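PDB 2W6K: COBE, which is a protein of the cobalamin (vitamin B12) biosynthetic pathway, of the CbiG C-terminal family, whose exact step is left open. Local coordinates for residues L12-G17 with D46-I51; A24-A29 with R126-A131; R40-L45 with T65-P70; E83-S88 with R118-G123; A105-L110 with A134-L139. All coordinates share one frame; numbering follows the deposited sequence. Where two conformers were deposited one is given.

Contact 1: residues L12-G17 with D46-I51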
# COMPACT_ATOMS: atom_id res chain seq x y z
N LEU A 12 -1.05 8.40 -4.45
CA LEU A 12 -0.41 7.97 -3.23
C LEU A 12 -1.19 6.76 -2.75
O LEU A 12 -2.41 6.84 -2.53
CB LEU A 12 -0.50 9.08 -2.21
CG LEU A 12 0.07 8.71 -0.83
CD1 LEU A 12 1.59 8.48 -0.89
CD2 LEU A 12 -0.30 9.83 0.15
N ILE A 13 -0.48 5.64 -2.60
CA ILE A 13 -1.10 4.38 -2.24
C ILE A 13 -0.56 3.89 -0.92
O ILE A 13 0.65 3.95 -0.71
CB ILE A 13 -0.79 3.29 -3.28
CG1 ILE A 13 -1.27 3.69 -4.70
CG2 ILE A 13 -1.38 1.93 -2.88
CD1 ILE A 13 -2.77 3.96 -4.78
N ALA A 14 -1.43 3.38 -0.06
CA ALA A 14 -0.95 2.74 1.18
C ALA A 14 -1.15 1.24 1.07
O ALA A 14 -2.28 0.81 0.89
CB ALA A 14 -1.71 3.26 2.38
N GLY A 15 -0.07 0.46 1.22
CA GLY A 15 -0.14 -0.99 1.24
C GLY A 15 -0.18 -1.45 2.68
O GLY A 15 0.49 -0.86 3.55
N ILE A 16 -1.00 -2.46 2.97
CA ILE A 16 -1.21 -2.87 4.37
C ILE A 16 -1.16 -4.38 4.47
O ILE A 16 -1.79 -5.07 3.68
CB ILE A 16 -2.60 -2.38 4.89
CG1 ILE A 16 -2.69 -0.85 4.82
CG2 ILE A 16 -2.85 -2.92 6.36
CD1 ILE A 16 -4.04 -0.21 5.33
N GLY A 17 -0.44 -4.88 5.49
CA GLY A 17 -0.41 -6.30 5.83
C GLY A 17 -0.65 -6.36 7.33
O GLY A 17 -0.13 -5.50 8.06
N ASP A 46 -5.05 8.00 -2.21
CA ASP A 46 -5.96 7.59 -3.28
C ASP A 46 -6.60 6.22 -3.06
O ASP A 46 -7.76 6.02 -3.43
CB ASP A 46 -5.25 7.64 -4.61
CG ASP A 46 -4.87 9.05 -4.99
OD1 ASP A 46 -5.78 9.82 -5.38
OD2 ASP A 46 -3.69 9.39 -4.88
N ALA A 47 -5.87 5.27 -2.49
CA ALA A 47 -6.41 3.91 -2.34
C ALA A 47 -5.60 3.13 -1.34
O ALA A 47 -4.46 3.50 -1.04
CB ALA A 47 -6.35 3.19 -3.66
N LEU A 48 -6.16 2.01 -0.88
CA LEU A 48 -5.42 1.10 -0.02
C LEU A 48 -5.18 -0.17 -0.84
O LEU A 48 -5.96 -0.48 -1.76
CB LEU A 48 -6.23 0.71 1.21
CG LEU A 48 -6.82 1.82 2.09
CD1 LEU A 48 -7.71 1.17 3.06
CD2 LEU A 48 -5.65 2.56 2.78
N ALA A 49 -4.11 -0.89 -0.52
CA ALA A 49 -3.80 -2.13 -1.25
C ALA A 49 -3.38 -3.21 -0.29
O ALA A 49 -2.73 -2.92 0.69
CB ALA A 49 -2.68 -1.91 -2.27
N SER A 50 -3.77 -4.45 -0.58
CA SER A 50 -3.27 -5.59 0.20
C SER A 50 -3.27 -6.82 -0.67
O SER A 50 -3.45 -6.75 -1.86
CB SER A 50 -4.10 -5.80 1.49
OG SER A 50 -3.43 -6.70 2.38
N ILE A 51 -2.97 -7.94 -0.05
CA ILE A 51 -2.94 -9.21 -0.79
C ILE A 51 -4.29 -9.91 -0.76
O ILE A 51 -5.02 -9.88 0.23
CB ILE A 51 -1.81 -10.12 -0.26
CG1 ILE A 51 -1.55 -11.28 -1.24
CG2 ILE A 51 -2.11 -10.62 1.11
CD1 ILE A 51 -0.19 -11.98 -0.96

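Contact 2: residues A24-A29 with R126-A131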
# COMPACT_ATOMS: atom_id res chain seq x y z
N ALA A 24 -10.19 -1.72 12.25
CA ALA A 24 -10.08 -0.51 11.41
C ALA A 24 -9.44 0.63 12.21
O ALA A 24 -8.63 1.39 11.67
CB ALA A 24 -11.46 -0.08 10.89
N GLU A 25 -9.78 0.72 13.50
CA GLU A 25 -9.23 1.79 14.35
C GLU A 25 -7.70 1.66 14.48
O GLU A 25 -6.97 2.64 14.36
CB GLU A 25 -9.95 1.78 15.72
CG GLU A 25 -11.48 1.98 15.60
CD GLU A 25 -12.32 0.67 15.69
OE1 GLU A 25 -13.17 0.59 16.62
OE2 GLU A 25 -12.18 -0.26 14.84
N HIS A 26 -7.22 0.43 14.66
CA HIS A 26 -5.80 0.17 14.79
C HIS A 26 -5.12 0.51 13.48
O HIS A 26 -4.12 1.28 13.45
CB HIS A 26 -5.56 -1.29 15.11
CG HIS A 26 -4.13 -1.63 15.36
ND1 HIS A 26 -3.66 -1.95 16.61
CD2 HIS A 26 -3.07 -1.69 14.52
CE1 HIS A 26 -2.36 -2.22 16.53
NE2 HIS A 26 -1.98 -2.05 15.28
N LEU A 27 -5.66 -0.01 12.38
CA LEU A 27 -5.07 0.25 11.07
C LEU A 27 -5.04 1.76 10.80
O LEU A 27 -4.04 2.28 10.29
CB LEU A 27 -5.83 -0.48 9.96
CG LEU A 27 -5.76 -2.01 10.00
CD1 LEU A 27 -6.53 -2.63 8.89
CD2 LEU A 27 -4.30 -2.44 9.90
N ARG A 28 -6.13 2.45 11.13
CA ARG A 28 -6.19 3.89 10.84
C ARG A 28 -5.11 4.65 11.61
O ARG A 28 -4.50 5.56 11.05
CB ARG A 28 -7.58 4.47 11.16
CG ARG A 28 -7.65 5.97 10.85
CD ARG A 28 -9.01 6.56 11.18
NE ARG A 28 -9.29 6.48 12.61
CZ ARG A 28 -10.52 6.48 13.13
NH1 ARG A 28 -10.69 6.39 14.44
NH2 ARG A 28 -11.59 6.58 12.35
N ALA A 29 -4.91 4.29 12.87
CA ALA A 29 -3.89 4.99 13.71
C ALA A 29 -2.48 4.77 13.15
O ALA A 29 -1.67 5.69 13.08
CB ALA A 29 -3.96 4.56 15.15
N ARG A 126 6.35 1.00 7.88
CA ARG A 126 6.26 1.19 9.34
C ARG A 126 5.47 0.01 9.93
O ARG A 126 4.43 -0.41 9.40
CB ARG A 126 5.62 2.54 9.66
CG ARG A 126 5.48 2.85 11.16
CD ARG A 126 4.95 4.27 11.39
NE ARG A 126 4.92 4.60 12.82
CZ ARG A 126 5.95 5.05 13.53
NH1 ARG A 126 7.15 5.22 12.97
NH2 ARG A 126 5.79 5.31 14.83
N SER A 127 5.98 -0.53 11.04
CA SER A 127 5.44 -1.76 11.58
C SER A 127 5.15 -1.65 13.08
O SER A 127 5.88 -0.95 13.81
CB SER A 127 6.47 -2.88 11.38
OG SER A 127 6.74 -3.07 10.00
N ASP A 128 4.06 -2.28 13.51
CA ASP A 128 3.94 -2.68 14.92
C ASP A 128 3.76 -4.18 14.98
O ASP A 128 4.04 -4.89 14.02
CB ASP A 128 2.89 -1.86 15.69
CG ASP A 128 1.49 -1.97 15.10
OD1 ASP A 128 1.16 -3.03 14.58
OD2 ASP A 128 0.72 -0.98 15.19
N ASP A 129 3.29 -4.71 16.10
CA ASP A 129 3.23 -6.16 16.22
C ASP A 129 1.98 -6.79 15.53
O ASP A 129 1.93 -8.00 15.24
CB ASP A 129 3.45 -6.50 17.69
CG ASP A 129 4.61 -5.68 18.28
OD1 ASP A 129 5.79 -6.04 18.05
OD2 ASP A 129 4.37 -4.62 18.91
N ARG A 130 1.03 -5.93 15.14
CA ARG A 130 -0.15 -6.43 14.47
C ARG A 130 -0.25 -6.04 13.00
O ARG A 130 -0.89 -6.74 12.23
CB ARG A 130 -1.43 -6.14 15.28
CG ARG A 130 -1.45 -6.82 16.67
CD ARG A 130 -1.87 -8.29 16.61
NE ARG A 130 -1.52 -9.05 17.82
CZ ARG A 130 -0.80 -10.17 17.82
NH1 ARG A 130 -0.34 -10.70 16.70
NH2 ARG A 130 -0.55 -10.79 18.97
N ALA A 131 0.44 -4.97 12.58
CA ALA A 131 0.30 -4.52 11.18
C ALA A 131 1.53 -3.81 10.63
O ALA A 131 2.36 -3.30 11.38
CB ALA A 131 -0.91 -3.60 11.07

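Contact 3: residues R40-L45 with T65-P70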
# COMPACT_ATOMS: atom_id res chain seq x y z
N ARG A 40 2.52 13.52 4.60
CA ARG A 40 1.30 13.32 3.83
C ARG A 40 0.06 13.31 4.72
O ARG A 40 0.10 12.85 5.84
CB ARG A 40 1.35 12.00 3.07
CG ARG A 40 1.83 12.09 1.63
CD ARG A 40 3.14 12.72 1.53
NE ARG A 40 3.68 12.79 0.18
CZ ARG A 40 4.98 12.92 -0.07
NH1 ARG A 40 5.41 12.97 -1.33
NH2 ARG A 40 5.86 12.96 0.93
N SER A 41 -1.04 13.83 4.21
CA SER A 41 -2.29 13.84 4.97
C SER A 41 -3.11 12.65 4.51
O SER A 41 -3.02 12.24 3.35
CB SER A 41 -3.05 15.13 4.67
OG SER A 41 -4.39 15.11 5.10
N LEU A 42 -3.95 12.12 5.40
CA LEU A 42 -4.91 11.09 4.98
C LEU A 42 -5.76 11.55 3.82
O LEU A 42 -6.21 10.74 3.02
CB LEU A 42 -5.86 10.74 6.13
CG LEU A 42 -5.44 9.77 7.21
CD1 LEU A 42 -6.47 9.94 8.34
CD2 LEU A 42 -5.39 8.32 6.73
N ALA A 43 -6.03 12.86 3.74
CA ALA A 43 -6.77 13.43 2.60
C ALA A 43 -6.13 13.16 1.22
O ALA A 43 -6.80 13.12 0.19
CB ALA A 43 -6.96 14.93 2.80
N GLU A 44 -4.81 12.95 1.23
CA GLU A 44 -4.04 12.75 0.02
C GLU A 44 -4.04 11.32 -0.51
O GLU A 44 -3.68 11.08 -1.66
CB GLU A 44 -2.60 13.18 0.25
CG GLU A 44 -2.47 14.66 0.51
CD GLU A 44 -1.03 15.02 0.63
OE1 GLU A 44 -0.56 15.20 1.77
OE2 GLU A 44 -0.39 15.09 -0.43
N LEU A 45 -4.38 10.36 0.35
CA LEU A 45 -4.42 8.97 -0.09
C LEU A 45 -5.44 8.75 -1.19
O LEU A 45 -6.57 9.20 -1.07
CB LEU A 45 -4.89 8.08 1.06
CG LEU A 45 -3.94 7.41 2.01
CD1 LEU A 45 -4.74 6.32 2.72
CD2 LEU A 45 -2.73 6.82 1.28
N THR A 65 -14.18 2.03 4.04
CA THR A 65 -15.45 2.73 4.16
C THR A 65 -15.27 4.04 4.91
O THR A 65 -15.81 5.08 4.48
CB THR A 65 -16.50 1.84 4.81
OG1 THR A 65 -16.90 0.85 3.85
CG2 THR A 65 -17.75 2.66 5.22
N LEU A 66 -14.51 4.00 6.00
CA LEU A 66 -14.18 5.23 6.76
C LEU A 66 -13.55 6.29 5.87
O LEU A 66 -13.91 7.46 5.93
CB LEU A 66 -13.19 4.89 7.87
CG LEU A 66 -13.83 4.11 9.02
CD1 LEU A 66 -12.75 3.59 9.96
CD2 LEU A 66 -14.84 5.00 9.77
N LEU A 67 -12.59 5.86 5.06
CA LEU A 67 -11.86 6.76 4.18
C LEU A 67 -12.64 7.19 2.95
O LEU A 67 -12.22 8.10 2.23
CB LEU A 67 -10.56 6.10 3.70
CG LEU A 67 -9.51 5.85 4.79
CD1 LEU A 67 -8.40 4.95 4.32
CD2 LEU A 67 -8.95 7.21 5.20
N GLU A 68 -13.77 6.51 2.69
CA GLU A 68 -14.50 6.68 1.42
C GLU A 68 -13.58 6.52 0.19
O GLU A 68 -13.70 7.27 -0.80
CB GLU A 68 -15.26 8.01 1.39
CG GLU A 68 -16.03 8.27 2.67
CD GLU A 68 -17.01 9.42 2.58
OE1 GLU A 68 -16.62 10.54 2.15
OE2 GLU A 68 -18.17 9.20 2.96
N ARG A 69 -12.70 5.52 0.26
CA ARG A 69 -11.63 5.30 -0.70
C ARG A 69 -11.53 3.78 -0.88
O ARG A 69 -11.80 3.02 0.07
CB ARG A 69 -10.31 5.81 -0.11
CG ARG A 69 -9.48 6.78 -0.96
CD ARG A 69 -9.72 8.30 -0.70
NE ARG A 69 -10.03 8.71 0.68
CZ ARG A 69 -9.25 9.46 1.46
NH1 ARG A 69 -8.05 9.90 1.05
NH2 ARG A 69 -9.67 9.75 2.68
N PRO A 70 -11.14 3.33 -2.06
CA PRO A 70 -11.16 1.91 -2.29
C PRO A 70 -10.00 1.14 -1.67
O PRO A 70 -8.91 1.70 -1.49
CB PRO A 70 -11.03 1.81 -3.81
CG PRO A 70 -10.27 2.95 -4.18
CD PRO A 70 -10.76 4.05 -3.29

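Contact 4: residues E83-S88 with R118-G123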
# COMPACT_ATOMS: atom_id res chain seq x y z
N GLU A 83 9.29 -8.30 -5.72
CA GLU A 83 10.32 -8.84 -4.84
C GLU A 83 11.67 -8.12 -4.89
O GLU A 83 12.24 -7.80 -3.83
CB GLU A 83 10.54 -10.32 -5.16
CG GLU A 83 9.64 -11.28 -4.43
CD GLU A 83 9.68 -11.08 -2.92
OE1 GLU A 83 8.59 -10.94 -2.35
OE2 GLU A 83 10.78 -11.06 -2.34
N PRO A 84 12.23 -7.92 -6.11
CA PRO A 84 13.55 -7.30 -6.23
C PRO A 84 13.61 -5.85 -5.74
O PRO A 84 14.71 -5.31 -5.58
CB PRO A 84 13.81 -7.31 -7.75
CG PRO A 84 12.91 -8.34 -8.29
CD PRO A 84 11.70 -8.33 -7.43
N ARG A 85 12.44 -5.25 -5.52
CA ARG A 85 12.37 -3.84 -5.18
C ARG A 85 11.99 -3.59 -3.73
O ARG A 85 12.00 -2.46 -3.29
CB ARG A 85 11.39 -3.12 -6.10
CG ARG A 85 11.82 -3.10 -7.56
CD ARG A 85 10.65 -2.77 -8.45
NE ARG A 85 10.29 -1.36 -8.35
CZ ARG A 85 9.28 -0.78 -9.00
NH1 ARG A 85 9.04 0.51 -8.83
NH2 ARG A 85 8.53 -1.48 -9.83
N LEU A 86 11.69 -4.65 -2.99
CA LEU A 86 11.26 -4.49 -1.61
C LEU A 86 12.37 -4.03 -0.68
O LEU A 86 13.56 -4.30 -0.91
CB LEU A 86 10.64 -5.80 -1.08
CG LEU A 86 9.49 -6.29 -1.95
CD1 LEU A 86 8.88 -7.55 -1.33
CD2 LEU A 86 8.40 -5.25 -2.21
N LEU A 87 11.97 -3.34 0.38
CA LEU A 87 12.94 -2.78 1.33
C LEU A 87 13.00 -3.54 2.66
O LEU A 87 14.04 -3.50 3.35
CB LEU A 87 12.65 -1.28 1.58
CG LEU A 87 12.60 -0.31 0.39
CD1 LEU A 87 12.34 1.16 0.83
CD2 LEU A 87 13.89 -0.41 -0.52
N SER A 88 11.91 -4.19 3.06
CA SER A 88 11.79 -4.71 4.43
C SER A 88 11.17 -6.11 4.45
O SER A 88 10.00 -6.27 4.78
CB SER A 88 10.92 -3.77 5.28
OG SER A 88 11.21 -2.41 5.04
N ARG A 118 6.16 3.78 -13.50
CA ARG A 118 6.95 3.33 -12.36
C ARG A 118 6.53 4.02 -11.08
O ARG A 118 6.31 5.23 -11.05
CB ARG A 118 8.43 3.60 -12.64
CG ARG A 118 9.36 3.54 -11.44
CD ARG A 118 10.77 3.25 -11.92
NE ARG A 118 10.98 1.82 -12.10
CZ ARG A 118 11.77 1.08 -11.33
NH1 ARG A 118 12.45 1.64 -10.33
NH2 ARG A 118 11.89 -0.22 -11.56
N ALA A 119 6.41 3.23 -10.01
CA ALA A 119 6.18 3.80 -8.70
C ALA A 119 7.41 3.55 -7.79
O ALA A 119 8.24 2.67 -8.08
CB ALA A 119 4.91 3.23 -8.08
N ASP A 120 7.51 4.34 -6.73
CA ASP A 120 8.60 4.21 -5.75
C ASP A 120 7.99 4.20 -4.36
O ASP A 120 7.02 4.92 -4.07
CB ASP A 120 9.58 5.38 -5.90
CG ASP A 120 10.68 5.13 -6.93
OD1 ASP A 120 10.73 4.05 -7.57
OD2 ASP A 120 11.52 6.04 -7.09
N LEU A 121 8.58 3.42 -3.46
CA LEU A 121 8.19 3.53 -2.08
C LEU A 121 8.74 4.81 -1.49
O LEU A 121 9.86 5.21 -1.81
CB LEU A 121 8.75 2.35 -1.30
CG LEU A 121 8.12 1.00 -1.66
CD1 LEU A 121 9.03 -0.16 -1.25
CD2 LEU A 121 6.77 0.90 -0.97
N LEU A 122 7.95 5.45 -0.63
CA LEU A 122 8.39 6.68 0.07
C LEU A 122 9.46 6.37 1.10
O LEU A 122 10.31 7.22 1.44
CB LEU A 122 7.19 7.34 0.74
CG LEU A 122 6.36 8.21 -0.20
CD1 LEU A 122 5.64 7.40 -1.24
CD2 LEU A 122 5.40 8.98 0.68
N GLY A 123 9.45 5.13 1.58
CA GLY A 123 10.38 4.69 2.60
C GLY A 123 10.08 3.27 2.97
O GLY A 123 9.08 2.71 2.51

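Contact 5: residues A105-L110 with A134-L139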
# COMPACT_ATOMS: atom_id res chain seq x y z
N ALA A 105 4.99 -4.52 -1.29
CA ALA A 105 4.66 -5.04 -2.64
C ALA A 105 3.30 -4.59 -3.10
O ALA A 105 3.16 -4.24 -4.26
CB ALA A 105 4.76 -6.56 -2.70
N ALA A 106 2.31 -4.55 -2.20
CA ALA A 106 0.94 -4.17 -2.60
C ALA A 106 0.88 -2.68 -2.95
O ALA A 106 0.21 -2.27 -3.92
CB ALA A 106 -0.10 -4.54 -1.55
N ALA A 107 1.62 -1.88 -2.20
CA ALA A 107 1.69 -0.44 -2.47
C ALA A 107 2.26 -0.17 -3.87
O ALA A 107 1.64 0.56 -4.66
CB ALA A 107 2.50 0.29 -1.38
N LEU A 108 3.41 -0.77 -4.18
CA LEU A 108 4.04 -0.59 -5.47
C LEU A 108 3.12 -1.10 -6.59
O LEU A 108 2.92 -0.39 -7.59
CB LEU A 108 5.37 -1.34 -5.50
CG LEU A 108 6.51 -0.67 -4.73
CD1 LEU A 108 7.66 -1.66 -4.64
CD2 LEU A 108 6.92 0.63 -5.44
N ALA A 109 2.60 -2.31 -6.42
CA ALA A 109 1.76 -2.98 -7.45
C ALA A 109 0.55 -2.17 -7.83
O ALA A 109 0.31 -1.93 -9.02
CB ALA A 109 1.37 -4.40 -7.01
N LEU A 110 -0.20 -1.70 -6.83
CA LEU A 110 -1.39 -0.93 -7.10
C LEU A 110 -1.04 0.43 -7.72
O LEU A 110 -1.72 0.89 -8.64
CB LEU A 110 -2.25 -0.75 -5.84
CG LEU A 110 -3.60 -0.07 -6.09
CD1 LEU A 110 -4.46 -0.91 -7.09
CD2 LEU A 110 -4.35 0.15 -4.80
N ALA A 134 2.98 0.55 4.19
CA ALA A 134 3.97 1.22 3.34
C ALA A 134 3.27 2.18 2.39
O ALA A 134 2.11 1.99 2.05
CB ALA A 134 4.78 0.21 2.54
N LEU A 135 4.01 3.16 1.92
CA LEU A 135 3.44 4.17 1.01
C LEU A 135 4.19 4.18 -0.30
O LEU A 135 5.41 4.12 -0.32
CB LEU A 135 3.49 5.57 1.65
CG LEU A 135 2.84 5.73 3.04
CD1 LEU A 135 3.14 7.15 3.56
CD2 LEU A 135 1.35 5.47 2.93
N ALA A 136 3.46 4.25 -1.41
CA ALA A 136 4.09 4.34 -2.71
C ALA A 136 3.50 5.50 -3.48
O ALA A 136 2.31 5.81 -3.36
CB ALA A 136 3.94 3.03 -3.51
N ARG A 137 4.34 6.14 -4.28
CA ARG A 137 3.93 7.29 -5.09
C ARG A 137 4.39 7.14 -6.54
O ARG A 137 5.48 6.63 -6.81
CB ARG A 137 4.49 8.58 -4.49
CG ARG A 137 5.93 8.49 -4.03
CD ARG A 137 6.72 9.72 -4.44
NE ARG A 137 8.16 9.46 -4.46
CZ ARG A 137 9.03 10.02 -3.62
NH1 ARG A 137 8.61 10.87 -2.70
NH2 ARG A 137 10.32 9.73 -3.71
N LEU A 138 3.55 7.58 -7.46
CA LEU A 138 3.83 7.55 -8.87
C LEU A 138 4.97 8.53 -9.12
O LEU A 138 4.84 9.73 -8.86
CB LEU A 138 2.58 7.91 -9.65
CG LEU A 138 2.53 7.47 -11.11
CD1 LEU A 138 2.59 5.94 -11.26
CD2 LEU A 138 1.29 8.05 -11.74
N LEU A 139 6.08 7.97 -9.59
CA LEU A 139 7.36 8.65 -9.77
C LEU A 139 7.40 9.37 -11.10
O LEU A 139 7.63 8.72 -12.13
CB LEU A 139 8.45 7.57 -9.77
CG LEU A 139 9.86 7.71 -9.22
CD1 LEU A 139 10.77 6.81 -10.05
CD2 LEU A 139 10.41 9.13 -9.20

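Contact 1: residues L12-G17 with D46-I51
The carboxylate of Asp46 meets Leu12 through OD2, which accepts from Leu12 N at 2.9 Å on the lone pair directed away from OD1. The return bond, Asp46 N to Leu12 O, is also 2.9 Å long and lies in the carbonyl plane, so one aspartate engages both backbone polar atoms of Leu12. Its CG stands beside its own backbone N (chi1 -65°), which brings carboxylate and N-H to the same residue. Leu12 O already accepts from Asp46 N; Ala47 N stays 3.8 Å from Leu12 O and is buried with no partner.

Beyond this point the strands form a parallel ladder. Ala14 N donates to Ala47 O at 3.2 Å and Ala14 O accepts from Ala49 N, while Ile16 N returns to Ala49 O. Ser50 ends the series with a side-chain bond, OG to Ile16 O at 2.7 Å; its hydroxyl reaches across because OG is anti to the backbone N (chi1 -167°).

The two faces of the sheet differ. On one, Ile13 CD1 packs on Ala47 CB at 3.8 Å and its CG2 branch meets Ala49 CB. On the other, the CD2 branch of Leu48 touches both Ala14 CB (4.0 Å) and Ile16 CD1.

Strands 12-18 and 47-51, with helix 24-37 between them, make a beta-alpha-beta unit. Helix 102-115 covers the Ile13 and Ala49 face, helices 24-37 and 58-67 cover Ala14, Ile16 and Leu48, and strands 131-138 and 71-74 flank the pair.

Contact 2: residues A24-A29 with R126-A131
His26 and Asp128 approach from opposite directions, with the imidazole and carboxylate planes turned 77° from each other. NE2 of His26 donates to Asp128 OD2 at 2.9 Å, but the N-H...O angle is only 131°, since OD2 sits 32° out of the ring plane; OD2 is met on its syn side. Asp128 OD1 lies in the ring plane at the imidazole edge, yet its bond from His26 NE2 is weak, at 3.4 Å. The first torsion of His26, with CG anti to the backbone N, sends the ring off the helix toward the turn.

That turn joins the antiparallel strands 119-127 and 131-138 as a beta hairpin, closed by the backbone bond from Asp128 N to Ala131 O. Asp128 OD1 also accepts from Arg130 N at 3.0 Å, an Asx turn, and from Ala131 N at 2.9 Å, the wider Asx motif. These two bonds fix the carboxylate that His26 meets.

Next to the polar pair, Leu27 contributes its CD2 branch, which packs on Ala131 CB at 3.8 Å. Leu30, further along helix 24-37, touches both Asp128 and Ala131, and Cys18 of strand 12-18 lies against Leu27 and Ala131. Arg130 CB comes obliquely to the imidazole, 4.1 Å from His26 NE2.

Contact 3: residues R40-L45 with T65-P70
Arg69 joins two chain turns: the Schellman motif that ends helix 58-67, where Glu68 has positive phi, and the 3-10 segment 42-44 of the loop leading into strand 47-51.

The hydrogen bonds across the contact all come from one nitrogen. Arg69 NH1 donates to Leu42 O at 2.8 Å and to Leu45 O at 2.7 Å, so each of its two hydrogens has an acceptor. The Leu42 bond lies in the plane of that carbonyl, whereas at Leu45 the donor is tilted 17° from the carbonyl plane. Leu42 O receives a second bond, from Leu45 N, within the 3-10 turn.

Bonds within 65-70 set the rotation of the guanidinium. Arg69 NE and NH2 both grip Leu67 O side-on, NE at 2.8 Å, with the oxygen in the guanidinium plane. Bends at chi2 (93°) and chi3 (35°) fold the chain back so that its flat end lies between the last helical turn and the loop, with carbonyl oxygens along its edge. Separate bonds brace the 3-10 turn: Ser41 OG accepts from Ala43 N in an ST turn, and Glu44 OE1 accepts from Ser41 N.

Apolar contacts lie beside this polar array. The Leu42 and Leu67 side chains cross at about a right angle, CD2 to CD2 at 4.0 Å, and Leu45 CD1 approaches Leu67 CD1 at 4.2 Å. Leu67 continues onto Leu48, and Leu45 onto Leu12 and Ala14 of the sheet. Closest to the guanidinium among the loop's side-chain atoms is Leu45 CB, 3.6 Å from Arg69 NH1.

Contact 4: residues E83-S88 with R118-G123
In one of its two modelled conformers Arg85 lays its guanidinium flat on that of Arg118, the centres 3.9 Å apart and the planes inclined by 11°. This tentative stack, together with the Leu87-Leu121 contact, ties the loop between helices 76-80 and 91-97 to the start of strand 119-127, the edge strand of the sheet within this chain. Arg118 NH2 lies over the centre of the Arg85 guanidinium, 3.7 Å from Arg85 CZ, and Arg85 NH1 likewise lies over the centre of Arg118. Both chains are bent at chi3, Arg85 at 73° and Arg118 at -85°, and each bend turns the flat end against the other.

In the same conformer Arg85 NH1 comes close to Ala119 O at the guanidinium edge, but the approach is too short and badly angled to be relied on, which adds to the doubt. Glu112 of helix 102-115, in a salt bridge with Arg85 NH2 and accepting from Ala119 N, probably offsets part of the like charge. Asp120 OD1 lies 4.1 Å from Arg85 NH1, beyond a salt bridge, and may still ease the charge.

Further along, the contact turns apolar. Leu87 and Leu121 reach toward each other tip to tip, with Leu87 CG 3.9 Å from Leu121 CD1. Leu121 also packs on Leu108 of helix 102-115. Leu87 CD1 also meets backbone, 3.8 Å from Gly123 C.

Contact 5: residues A105-L110 with A134-L139
A helix laid on a beta-sheet brings Ala107 of helix 102-115 against Ala136 of strand 131-138, CB to CB at 3.8 Å. The short segment axes come within 7.2 Å of each other and their N-to-C directions differ by 19°, so the helix runs nearly along the strand. Methyl side chains on both sides are what lets the backbones come so near: the CA atoms of Ala107 and Ala136 are 5.4 Å apart.

Each methyl also meets backbone. Ala107 CB lies 3.8 Å from Ala134 O, and Ala136 CB lies 3.6 Å from Ala107 O. No hydrogen bond crosses, and the packing is wholly van der Waals.

In the layered alpha/beta fold, helix 102-115 covers the sheet face that carries Ala134 and Ala136, while Leu135 points to the other face. Strand 131-138 is held between neighbours, its Ala134 and Ala136 bonding to Gly15 and Ile13, and Leu135 to Leu122 of strand 119-127.

Leu108 starts away from the strand at CB, with CG anti to its carbonyl carbon (chi1 -75°); chi2 extends CD1, and it is the other branch, CD2, that comes within 4.3 Å of Ala136 CB. Leu121 also lies against the Leu108 side chain.

Overall arrangement
From the N terminus, contact 1 closes the first loop, joining strands 12-18 and 47-51 around helix 24-37. Contact 2 opens inside that loop and closes only at 126-131, so it crosses contact 1. Contact 3 also crosses contact 1 but stays within the span of contact 2, as does contact 4, which follows in series. Contact 5 opens before contact 4 closes, crossing contacts 4 and 2. Contact 2 ties helix 24-37 to the hairpin of strands 119-127 and 131-138, contact 3 the end of helix 58-67 to the loop before strand 47-51, and contact 4 the 83-88 loop to strand 119-127; contact 5 lays helix 102-115 on the other face of the sheet.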